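Local coordinates for DUF1805 domain-containing protein (Thermoplasma acidophilum, PDB 1QW2) that is of unknown function and carries a DUF1805 domain with a mostly antiparallel beta sheet packed against short helices, at residues Ser80-Ala83 with Gln84-Gly87; Val65-Leu68 with Asp69-Leu72. All blocks are in the same frame, centred on the assembly; numbering follows the deposited sequence.

Overall arrangement
Contact 1 and contact 2 are two short helical turns of the same DUF1805 domain, met in series along the chain: Val65-Leu72 comes first, Ser80-Gly87 follows. They lie on opposite sides of the chain's centre, with their own centres about 22 Å apart and their nearest atoms about 13 Å apart, so neither touches the other. Each helix is preceded by a hydroxyl N-cap residue, Thr67 in contact 2 and Ser80 in contact 1. Contact 2 is the more central, about 9 Å from the middle of the chain, and also meets a second subunit; contact 1 sits about 15 Å out, and no other chain of the assembly touches it.

Contact 1: Ser80-Ala83 with Gln84-Gly87; sequences SQEA and QKVG
Glu82 and Lys85, one helical turn apart on helix 81-85, run side by side and point the same way, joined at their ends by a salt bridge. The bridge is loose, with Glu82 OE1 3.5 Å from Lys85 NZ, and the hydrogen bond within it is weak. A water bridges the two ends, giving a proton to Glu82 OE1 at 2.7 Å and accepting one from Lys85 NZ at 2.8 Å. The glutamate chain bends at chi2 (-61°), while the lysine bends later, at chi3 (63°), which carries CE and NZ alongside the carboxylate; Lys85 CD rests 3.6 Å from Glu82 OE1, so methylenes as well as the ammonium line the acid.

On another face of the helix, Gln84 lays its CG against Ser80 O, 3.3 Å away, and its NE2 is hydrogen-bonded to Ala79 O. Ser80 O also takes the backbone N-H of Gln84, just as Gln81 O takes that of Lys85. Ser80 is the N-cap: its OG, held between the carbonyl of Asp57 and the N-H of Ala59, accepts from Ala83 N at 3.1 Å. At the other end Val86 N reaches Ala83 O from above the carbonyl plane, and Val86 CG2 lies 3.0 Å from that same oxygen, a tight fit. Gly87, with positive phi, is the C-prime residue of a Schellman motif: its N-H returns to Gln84 O, and that of Ile88 to Ala83 O.

Both ends of this short helix are therefore closed by specific bonds. Ser80 OG is buried and has several partners, tying the start of the helix to Asp57 and Ala59 of the same chain, whereas the Glu82-Lys85 pair, weak in its direct bond and bridged by water, probably adds a more modest electrostatic link along the outer side.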
loop_
_atom_site.group_PDB
_atom_site.type_symbol
_atom_site.label_atom_id
_atom_site.label_comp_id
_atom_site.label_asym_id
_atom_site.label_seq_id
_atom_site.Cartn_x
_atom_site.Cartn_y
_atom_site.Cartn_z
ATOM N N SER A 80 -10.397 -11.801 -21.633
ATOM C CA SER A 80 -9.303 -11.735 -22.595
ATOM C C SER A 80 -9.239 -13.032 -23.382
ATOM O O SER A 80 -9.840 -14.039 -23.001
ATOM C CB SER A 80 -7.965 -11.509 -21.890
ATOM O OG SER A 80 -7.564 -12.668 -21.183
ATOM N N GLN A 81 -8.497 -13.007 -24.481
ATOM C CA GLN A 81 -8.363 -14.196 -25.307
ATOM C C GLN A 81 -7.739 -15.344 -24.516
ATOM O O GLN A 81 -8.200 -16.483 -24.605
ATOM C CB GLN A 81 -7.525 -13.877 -26.542
ATOM C CG GLN A 81 -8.145 -12.798 -27.412
ATOM C CD GLN A 81 -7.318 -12.483 -28.635
ATOM O OE1 GLN A 81 -7.633 -12.923 -29.743
ATOM N NE2 GLN A 81 -6.248 -11.725 -28.443
ATOM N N GLU A 82 -6.697 -15.056 -23.739
ATOM C CA GLU A 82 -6.059 -16.103 -22.939
ATOM C C GLU A 82 -7.012 -16.606 -21.851
ATOM O O GLU A 82 -6.940 -17.764 -21.439
ATOM C CB GLU A 82 -4.763 -15.594 -22.300
ATOM C CG GLU A 82 -3.602 -15.378 -23.272
ATOM C CD GLU A 82 -3.178 -16.652 -23.988
ATOM O OE1 GLU A 82 -3.301 -17.745 -23.397
ATOM O OE2 GLU A 82 -2.707 -16.558 -25.142
ATOM N N ALA A 83 -7.900 -15.738 -21.378
ATOM C CA ALA A 83 -8.855 -16.137 -20.353
ATOM C C ALA A 83 -9.897 -17.064 -20.972
ATOM O O ALA A 83 -10.324 -18.040 -20.356
ATOM C CB ALA A 83 -9.530 -14.906 -19.751
ATOM N N GLN A 84 -10.303 -16.760 -22.200
ATOM C CA GLN A 84 -11.288 -17.587 -22.883
ATOM C C GLN A 84 -10.704 -18.962 -23.177
ATOM O O GLN A 84 -11.421 -19.962 -23.169
ATOM C CB GLN A 84 -11.731 -16.916 -24.182
ATOM C CG GLN A 84 -12.518 -15.633 -23.967
ATOM C CD GLN A 84 -12.945 -14.986 -25.269
ATOM O OE1 GLN A 84 -13.618 -15.607 -26.094
ATOM N NE2 GLN A 84 -12.559 -13.729 -25.460
ATOM N N LYS A 85 -9.401 -19.008 -23.431
ATOM C CA LYS A 85 -8.735 -20.274 -23.715
ATOM C C LYS A 85 -8.806 -21.229 -22.527
ATOM O O LYS A 85 -8.787 -22.446 -22.708
ATOM C CB LYS A 85 -7.276 -20.031 -24.112
ATOM C CG LYS A 85 -7.115 -19.435 -25.508
ATOM C CD LYS A 85 -5.663 -19.091 -25.816
ATOM C CE LYS A 85 -4.773 -20.323 -25.813
ATOM N NZ LYS A 85 -3.352 -19.967 -26.092
ATOM N N VAL A 86 -8.892 -20.693 -21.312
ATOM C CA VAL A 86 -8.980 -21.556 -20.138
ATOM C C VAL A 86 -10.419 -21.740 -19.663
ATOM O O VAL A 86 -10.661 -22.205 -18.546
ATOM C CB VAL A 86 -8.099 -21.048 -18.971
ATOM C CG1 VAL A 86 -6.632 -21.116 -19.366
ATOM C CG2 VAL A 86 -8.485 -19.635 -18.591
ATOM N N GLY A 87 -11.372 -21.366 -20.515
ATOM C CA GLY A 87 -12.777 -21.556 -20.189
ATOM C C GLY A 87 -13.586 -20.403 -19.633
ATOM O O GLY A 87 -14.779 -20.565 -19.382
HETATM O O HOH W 1 -1.637 -19.769 -23.917
#

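Contact 2: Val65-Leu68 with Asp69-Leu72; sequences VKTL and DDML
A capping box opens helix 68-73, in which Thr67, the N-cap residue, and Asp70 meet through their side chains. Thr67 OG1 accepts the backbone N-H of Asp70 at 3.1 Å in a fairly straight bond (160°). In return the carboxylate of Asp70 folds back over the start of the turn, and its OD2 takes a weak bond from Thr67 N at 3.2 Å. A second weak bond reaches OD2 from Lys66 N, and Thr67 OG1 lies 2.9 Å from the same oxygen. Chi1 of 72° sets the threonine hydroxyl between its own backbone N and carbonyl carbon, facing Asp70, while CG2 is turned beside the N.

Past the cap, two apolar pairs pack. Val65 CG2 lies on Met71 CG (a selenomethionine) at 3.8 Å, the two side chains crossing at about a right angle, and both also press on Leu33 of strand 32-36. Leu68 and Leu72, one turn apart, meet at CD1 and CG, 4.1 Å, and Tyr2 of the second subunit packs on both leucines. Thr67 O and Leu68 O accept from Met71 N and Leu72 N, starting the helical bonding.

One carboxylate oxygen thus gathers two weak backbone N-H bonds, which probably help hold the loop against the first turn; its negative charge near the helix N-terminus is probably favourable to the helix dipole.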
loop_
_atom_site.group_PDB
_atom_site.type_symbol
_atom_site.label_atom_id
_atom_site.label_comp_id
_atom_site.label_asym_id
_atom_site.label_seq_id
_atom_site.Cartn_x
_atom_site.Cartn_y
_atom_site.Cartn_z
ATOM N N VAL A 65 -18.829 -2.160 -9.831
ATOM C CA VAL A 65 -18.350 -2.688 -8.560
ATOM C C VAL A 65 -17.647 -1.626 -7.721
ATOM O O VAL A 65 -16.994 -0.728 -8.255
ATOM C CB VAL A 65 -17.372 -3.860 -8.779
ATOM C CG1 VAL A 65 -18.063 -4.975 -9.539
ATOM C CG2 VAL A 65 -16.141 -3.380 -9.530
ATOM N N LYS A 66 -17.788 -1.739 -6.405
ATOM C CA LYS A 66 -17.169 -0.796 -5.484
ATOM C C LYS A 66 -16.453 -1.522 -4.351
ATOM O O LYS A 66 -15.623 -0.935 -3.660
ATOM C CB LYS A 66 -18.231 0.148 -4.909
ATOM C CG LYS A 66 -18.968 0.952 -5.970
ATOM C CD LYS A 66 -20.081 1.800 -5.373
ATOM C CE LYS A 66 -20.832 2.557 -6.458
ATOM N NZ LYS A 66 -21.987 3.330 -5.916
ATOM N N THR A 67 -16.764 -2.803 -4.172
ATOM C CA THR A 67 -16.152 -3.596 -3.109
ATOM C C THR A 67 -15.724 -4.973 -3.597
ATOM O O THR A 67 -16.095 -5.401 -4.692
ATOM C CB THR A 67 -17.133 -3.814 -1.943
ATOM O OG1 THR A 67 -18.154 -4.733 -2.354
ATOM C CG2 THR A 67 -17.779 -2.496 -1.534
ATOM N N LEU A 68 -14.942 -5.663 -2.773
ATOM C CA LEU A 68 -14.478 -7.004 -3.102
ATOM C C LEU A 68 -15.685 -7.917 -3.290
ATOM O O LEU A 68 -15.735 -8.713 -4.227
ATOM C CB LEU A 68 -13.595 -7.546 -1.978
ATOM C CG LEU A 68 -13.245 -9.034 -2.044
ATOM C CD1 LEU A 68 -12.475 -9.335 -3.321
ATOM C CD2 LEU A 68 -12.427 -9.413 -0.822
ATOM N N ASP A 69 -16.657 -7.796 -2.390
ATOM C CA ASP A 69 -17.869 -8.604 -2.466
ATOM C C ASP A 69 -18.596 -8.380 -3.787
ATOM O O ASP A 69 -19.068 -9.333 -4.409
ATOM C CB ASP A 69 -18.804 -8.275 -1.299
ATOM C CG ASP A 69 -18.333 -8.868 0.014
ATOM O OD1 ASP A 69 -18.960 -8.581 1.055
ATOM O OD2 ASP A 69 -17.339 -9.624 0.008
ATOM N N ASP A 70 -18.687 -7.123 -4.212
ATOM C CA ASP A 70 -19.353 -6.799 -5.470
ATOM C C ASP A 70 -18.646 -7.484 -6.635
ATOM O O ASP A 70 -19.290 -8.036 -7.527
ATOM C CB ASP A 70 -19.362 -5.287 -5.719
ATOM C CG ASP A 70 -20.288 -4.543 -4.779
ATOM O OD1 ASP A 70 -21.411 -5.029 -4.539
ATOM O OD2 ASP A 70 -19.897 -3.461 -4.297
HETATM N N MSE A 71 -17.317 -7.444 -6.622
HETATM C CA MSE A 71 -16.536 -8.061 -7.688
HETATM C C MSE A 71 -16.756 -9.562 -7.793
HETATM O O MSE A 71 -16.973 -10.088 -8.882
HETATM C CB MSE A 71 -15.041 -7.802 -7.489
HETATM C CG MSE A 71 -14.599 -6.394 -7.806
HETATM SE SE MSE A 71 -12.672 -6.303 -7.896
HETATM C CE MSE A 71 -12.419 -6.995 -9.660
ATOM N N LEU A 72 -16.693 -10.251 -6.658
ATOM C CA LEU A 72 -16.871 -11.697 -6.644
ATOM C C LEU A 72 -18.256 -12.131 -7.112
ATOM O O LEU A 72 -18.416 -13.217 -7.675
ATOM C CB LEU A 72 -16.601 -12.240 -5.239
ATOM C CG LEU A 72 -15.159 -12.075 -4.751
ATOM C CD1 LEU A 72 -15.054 -12.532 -3.303
ATOM C CD2 LEU A 72 -14.221 -12.878 -5.641
#